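Local coordinates for protein putative glycoside hydrolase (Parabacteroides distasonis ATCC 8503, PDB 3GYC) that probably hydrolyses glycosidic bonds, as a putative glycoside hydrolase of a cellulase-like family in the TIM-barrel clan, at residues G181-M192 against Y210-Y220. Residues are numbered along the deposited sequence; the frame is centred on the assembly and turned at random.
Sequences GNWYKEESLRWM and YSFDHGDVKKY
Trp183 and Phe212 lie face to face, the indole five-membered ring over the phenyl ring with centroids 3.6 Å apart and planes 3° from parallel. Trp183 CG sits between its backbone N and carbonyl carbon (chi1 65°), a turn that lays the indole flat on Phe212 and sends its CH2 corner over the Tyr220 face, 4.0 Å from Tyr220 CD1. At the indole edge, NE1 donates to a water 3.3 Å away, which donates to the carbonyls of His214 and, weakly, Asp216. Lys219 CE rests 3.8 Å from the centroid of the Tyr184 ring, with NZ in a cation-pi contact, and the Tyr184 edge points at the His214 face. Lys219 NZ also pairs with Glu222. Met192 SE lies at the Phe212 ring edge, 3.6 Å from Phe212 CZ, and Met192 CG over the Tyr210 face. Ser188 OG donates to Trp183 O at 2.6 Å, tying the loop to helix 186-200. A leucine in place of Trp183 would probably uncover the Phe212 face and leave the water without its indole donor. Ring and CH-pi contacts thus chiefly join this loop to the segment after barrel strand 208-209, with ammonium and water as polar additions.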
loop_
_atom_site.group_PDB
_atom_site.type_symbol
_atom_site.label_atom_id
_atom_site.label_comp_id
_atom_site.label_asym_id
_atom_site.label_seq_id
_atom_site.Cartn_x
_atom_site.Cartn_y
_atom_site.Cartn_z
ATOM N N GLY A 181 -7.648 4.293 12.498
ATOM C CA GLY A 181 -6.267 3.938 12.786
ATOM C C GLY A 181 -5.918 3.173 14.050
ATOM O O GLY A 181 -4.764 2.757 14.178
ATOM N N ASN A 182 -6.870 2.956 14.966
ATOM C CA ASN A 182 -6.559 2.232 16.222
ATOM C C ASN A 182 -6.618 0.711 16.120
ATOM O O ASN A 182 -7.375 0.030 16.823
ATOM C CB ASN A 182 -7.442 2.727 17.342
ATOM C CG ASN A 182 -7.291 4.187 17.553
ATOM O OD1 ASN A 182 -6.318 4.780 17.099
ATOM N ND2 ASN A 182 -8.256 4.793 18.202
ATOM N N TRP A 183 -5.733 0.187 15.286
ATOM C CA TRP A 183 -5.673 -1.243 15.002
ATOM C C TRP A 183 -5.368 -2.079 16.229
ATOM O O TRP A 183 -5.736 -3.235 16.286
ATOM C CB TRP A 183 -4.621 -1.521 13.936
ATOM C CG TRP A 183 -3.198 -1.209 14.342
ATOM C CD1 TRP A 183 -2.506 -0.072 14.077
ATOM C CD2 TRP A 183 -2.309 -2.054 15.088
ATOM N NE1 TRP A 183 -1.236 -0.159 14.589
ATOM C CE2 TRP A 183 -1.094 -1.364 15.225
ATOM C CE3 TRP A 183 -2.420 -3.333 15.629
ATOM C CZ2 TRP A 183 0.001 -1.907 15.874
ATOM C CZ3 TRP A 183 -1.335 -3.870 16.279
ATOM C CH2 TRP A 183 -0.137 -3.157 16.400
ATOM N N TYR A 184 -4.709 -1.468 17.203
ATOM C CA TYR A 184 -4.269 -2.164 18.423
ATOM C C TYR A 184 -5.340 -2.362 19.489
ATOM O O TYR A 184 -5.064 -3.053 20.469
ATOM C CB TYR A 184 -3.078 -1.433 19.045
ATOM C CG TYR A 184 -3.346 0.045 19.316
ATOM C CD1 TYR A 184 -3.941 0.477 20.498
ATOM C CD2 TYR A 184 -3.009 0.997 18.369
ATOM C CE1 TYR A 184 -4.180 1.823 20.709
ATOM C CE2 TYR A 184 -3.227 2.313 18.572
ATOM C CZ TYR A 184 -3.808 2.730 19.726
ATOM O OH TYR A 184 -3.996 4.070 19.854
ATOM N N LYS A 185 -6.529 -1.763 19.327
ATOM C CA LYS A 185 -7.618 -1.942 20.306
ATOM C C LYS A 185 -8.106 -3.399 20.264
ATOM O O LYS A 185 -8.013 -4.054 19.221
ATOM C CB LYS A 185 -8.764 -0.930 20.099
ATOM C CG LYS A 185 -8.407 0.520 20.490
ATOM C CD LYS A 185 -9.634 1.439 20.580
ATOM N N GLU A 186 -8.608 -3.897 21.392
ATOM C CA GLU A 186 -8.977 -5.313 21.528
ATOM C C GLU A 186 -9.931 -5.864 20.466
ATOM O O GLU A 186 -9.773 -7.005 20.037
ATOM C CB GLU A 186 -9.524 -5.625 22.949
ATOM N N GLU A 187 -10.931 -5.086 20.073
ATOM C CA GLU A 187 -11.904 -5.549 19.072
ATOM C C GLU A 187 -11.228 -5.779 17.729
ATOM O O GLU A 187 -11.591 -6.701 16.993
ATOM C CB GLU A 187 -13.040 -4.544 18.859
ATOM C CG GLU A 187 -13.820 -4.134 20.111
ATOM C CD GLU A 187 -13.139 -3.029 20.896
ATOM O OE1 GLU A 187 -11.977 -3.237 21.320
ATOM O OE2 GLU A 187 -13.786 -1.966 21.108
ATOM N N SER A 188 -10.261 -4.924 17.410
ATOM C CA SER A 188 -9.516 -5.023 16.157
ATOM C C SER A 188 -8.608 -6.244 16.157
ATOM O O SER A 188 -8.641 -7.061 15.221
ATOM C CB SER A 188 -8.715 -3.737 15.913
ATOM O OG SER A 188 -7.769 -3.893 14.874
ATOM N N LEU A 189 -7.805 -6.365 17.212
ATOM C CA LEU A 189 -6.901 -7.497 17.370
ATOM C C LEU A 189 -7.630 -8.829 17.250
ATOM O O LEU A 189 -7.135 -9.743 16.587
ATOM C CB LEU A 189 -6.174 -7.443 18.723
ATOM C CG LEU A 189 -5.218 -6.268 18.913
ATOM C CD1 LEU A 189 -4.693 -6.293 20.327
ATOM C CD2 LEU A 189 -4.086 -6.278 17.884
ATOM N N ARG A 190 -8.807 -8.922 17.865
ATOM C CA ARG A 190 -9.592 -10.154 17.864
ATOM C C ARG A 190 -10.107 -10.500 16.480
ATOM O O ARG A 190 -10.097 -11.652 16.068
ATOM C CB ARG A 190 -10.773 -10.045 18.832
ATOM C CG ARG A 190 -11.473 -11.370 19.087
ATOM N N TRP A 191 -10.613 -9.503 15.785
ATOM C CA TRP A 191 -11.084 -9.667 14.427
ATOM C C TRP A 191 -9.959 -10.160 13.527
ATOM O O TRP A 191 -10.113 -11.134 12.792
ATOM C CB TRP A 191 -11.578 -8.313 13.907
ATOM C CG TRP A 191 -11.967 -8.309 12.482
ATOM C CD1 TRP A 191 -11.144 -8.434 11.415
ATOM C CD2 TRP A 191 -13.280 -8.116 11.957
ATOM N NE1 TRP A 191 -11.857 -8.369 10.261
ATOM C CE2 TRP A 191 -13.177 -8.174 10.560
ATOM C CE3 TRP A 191 -14.537 -7.911 12.537
ATOM C CZ2 TRP A 191 -14.279 -8.000 9.715
ATOM C CZ3 TRP A 191 -15.643 -7.751 11.701
ATOM C CH2 TRP A 191 -15.505 -7.803 10.305
HETATM N N MSE A 192 -8.847 -9.434 13.534
HETATM C CA MSE A 192 -7.709 -9.789 12.705
HETATM C C MSE A 192 -7.276 -11.220 12.992
HETATM O O MSE A 192 -7.141 -12.018 12.073
HETATM C CB MSE A 192 -6.535 -8.827 12.914
HETATM C CG MSE A 192 -6.797 -7.428 12.396
HETATM SE SE MSE A 192 -5.199 -6.349 12.361
HETATM C CE MSE A 192 -4.932 -6.087 14.257
ATOM N N TYR A 210 -2.543 -7.267 7.971
ATOM C CA TYR A 210 -3.409 -6.126 7.730
ATOM C C TYR A 210 -2.447 -4.937 7.758
ATOM O O TYR A 210 -1.516 -4.921 8.587
ATOM C CB TYR A 210 -4.460 -5.931 8.792
ATOM C CG TYR A 210 -5.680 -6.830 8.768
ATOM C CD1 TYR A 210 -5.598 -8.169 9.081
ATOM C CD2 TYR A 210 -6.951 -6.293 8.544
ATOM C CE1 TYR A 210 -6.747 -8.984 9.133
ATOM C CE2 TYR A 210 -8.087 -7.086 8.588
ATOM C CZ TYR A 210 -7.985 -8.421 8.888
ATOM O OH TYR A 210 -9.108 -9.197 8.924
ATOM N N SER A 211 -2.623 -3.961 6.858
ATOM C CA SER A 211 -1.716 -2.814 6.792
ATOM C C SER A 211 -2.241 -1.637 7.614
ATOM O O SER A 211 -3.440 -1.410 7.697
ATOM C CB SER A 211 -1.448 -2.381 5.352
ATOM O OG SER A 211 -2.612 -1.968 4.665
ATOM N N PHE A 212 -1.302 -0.907 8.204
ATOM C CA PHE A 212 -1.582 0.180 9.101
ATOM C C PHE A 212 -0.887 1.515 8.757
ATOM O O PHE A 212 0.167 1.536 8.113
ATOM C CB PHE A 212 -1.135 -0.212 10.503
ATOM C CG PHE A 212 -1.634 -1.563 10.981
ATOM C CD1 PHE A 212 -2.939 -1.971 10.776
ATOM C CD2 PHE A 212 -0.800 -2.373 11.745
ATOM C CE1 PHE A 212 -3.380 -3.183 11.232
ATOM C CE2 PHE A 212 -1.237 -3.585 12.227
ATOM C CZ PHE A 212 -2.535 -3.992 11.969
ATOM N N ASP A 213 -1.513 2.627 9.173
ATOM C CA ASP A 213 -0.922 3.956 9.042
ATOM C C ASP A 213 -0.792 4.686 10.404
ATOM O O ASP A 213 -0.261 5.799 10.447
ATOM C CB ASP A 213 -1.709 4.833 8.065
ATOM C CG ASP A 213 -3.170 5.070 8.522
ATOM O OD1 ASP A 213 -3.650 4.401 9.471
ATOM O OD2 ASP A 213 -3.843 5.934 7.914
ATOM N N HIS A 214 -1.255 4.075 11.498
ATOM C CA HIS A 214 -1.148 4.693 12.821
ATOM C C HIS A 214 0.324 5.012 13.119
ATOM O O HIS A 214 1.208 4.139 12.990
ATOM C CB HIS A 214 -1.709 3.762 13.879
ATOM C CG HIS A 214 -2.010 4.457 15.158
ATOM N ND1 HIS A 214 -1.093 4.564 16.176
ATOM C CD2 HIS A 214 -3.113 5.112 15.572
ATOM C CE1 HIS A 214 -1.622 5.252 17.169
ATOM N NE2 HIS A 214 -2.850 5.593 16.828
ATOM N N GLY A 215 0.581 6.252 13.527
ATOM C CA GLY A 215 1.951 6.760 13.700
ATOM C C GLY A 215 2.781 6.244 14.862
ATOM O O GLY A 215 4.023 6.340 14.857
ATOM N N ASP A 216 2.104 5.689 15.857
ATOM C CA ASP A 216 2.763 5.174 17.046
ATOM C C ASP A 216 3.181 3.737 16.808
ATOM O O ASP A 216 2.516 2.801 17.222
ATOM C CB ASP A 216 1.813 5.273 18.223
ATOM C CG ASP A 216 2.455 4.867 19.518
ATOM O OD1 ASP A 216 3.645 4.396 19.555
ATOM O OD2 ASP A 216 1.711 4.996 20.490
ATOM N N VAL A 217 4.321 3.576 16.162
ATOM C CA VAL A 217 4.798 2.252 15.788
ATOM C C VAL A 217 5.205 1.374 16.969
ATOM O O VAL A 217 5.315 0.154 16.822
ATOM C CB VAL A 217 5.896 2.361 14.740
ATOM C CG1 VAL A 217 5.299 2.991 13.481
ATOM C CG2 VAL A 217 7.073 3.178 15.280
ATOM N N LYS A 218 5.377 1.970 18.152
ATOM C CA LYS A 218 5.674 1.191 19.341
ATOM C C LYS A 218 4.516 0.271 19.748
ATOM O O LYS A 218 4.739 -0.629 20.531
ATOM C CB LYS A 218 6.035 2.086 20.536
ATOM C CG LYS A 218 7.271 2.936 20.319
ATOM N N LYS A 219 3.293 0.471 19.231
ATOM C CA LYS A 219 2.173 -0.426 19.610
ATOM C C LYS A 219 2.428 -1.847 19.162
ATOM O O LYS A 219 1.901 -2.790 19.745
ATOM C CB LYS A 219 0.842 -0.047 18.983
ATOM C CG LYS A 219 0.486 1.370 19.001
ATOM C CD LYS A 219 0.667 2.013 20.298
ATOM C CE LYS A 219 -0.223 1.456 21.376
ATOM N NZ LYS A 219 -0.280 2.478 22.437
ATOM N N TYR A 220 3.165 -2.002 18.069
ATOM C CA TYR A 220 3.507 -3.342 17.638
ATOM C C TYR A 220 4.165 -4.092 18.816
ATOM O O TYR A 220 3.938 -5.274 18.973
ATOM C CB TYR A 220 4.425 -3.334 16.426
ATOM C CG TYR A 220 3.816 -2.958 15.090
ATOM C CD1 TYR A 220 3.172 -3.915 14.299
ATOM C CD2 TYR A 220 4.008 -1.704 14.552
ATOM C CE1 TYR A 220 2.675 -3.605 13.074
ATOM C CE2 TYR A 220 3.506 -1.375 13.298
ATOM C CZ TYR A 220 2.846 -2.331 12.559
ATOM O OH TYR A 220 2.359 -2.044 11.289
HETATM O O HOH W 1 1.155 2.046 14.766
#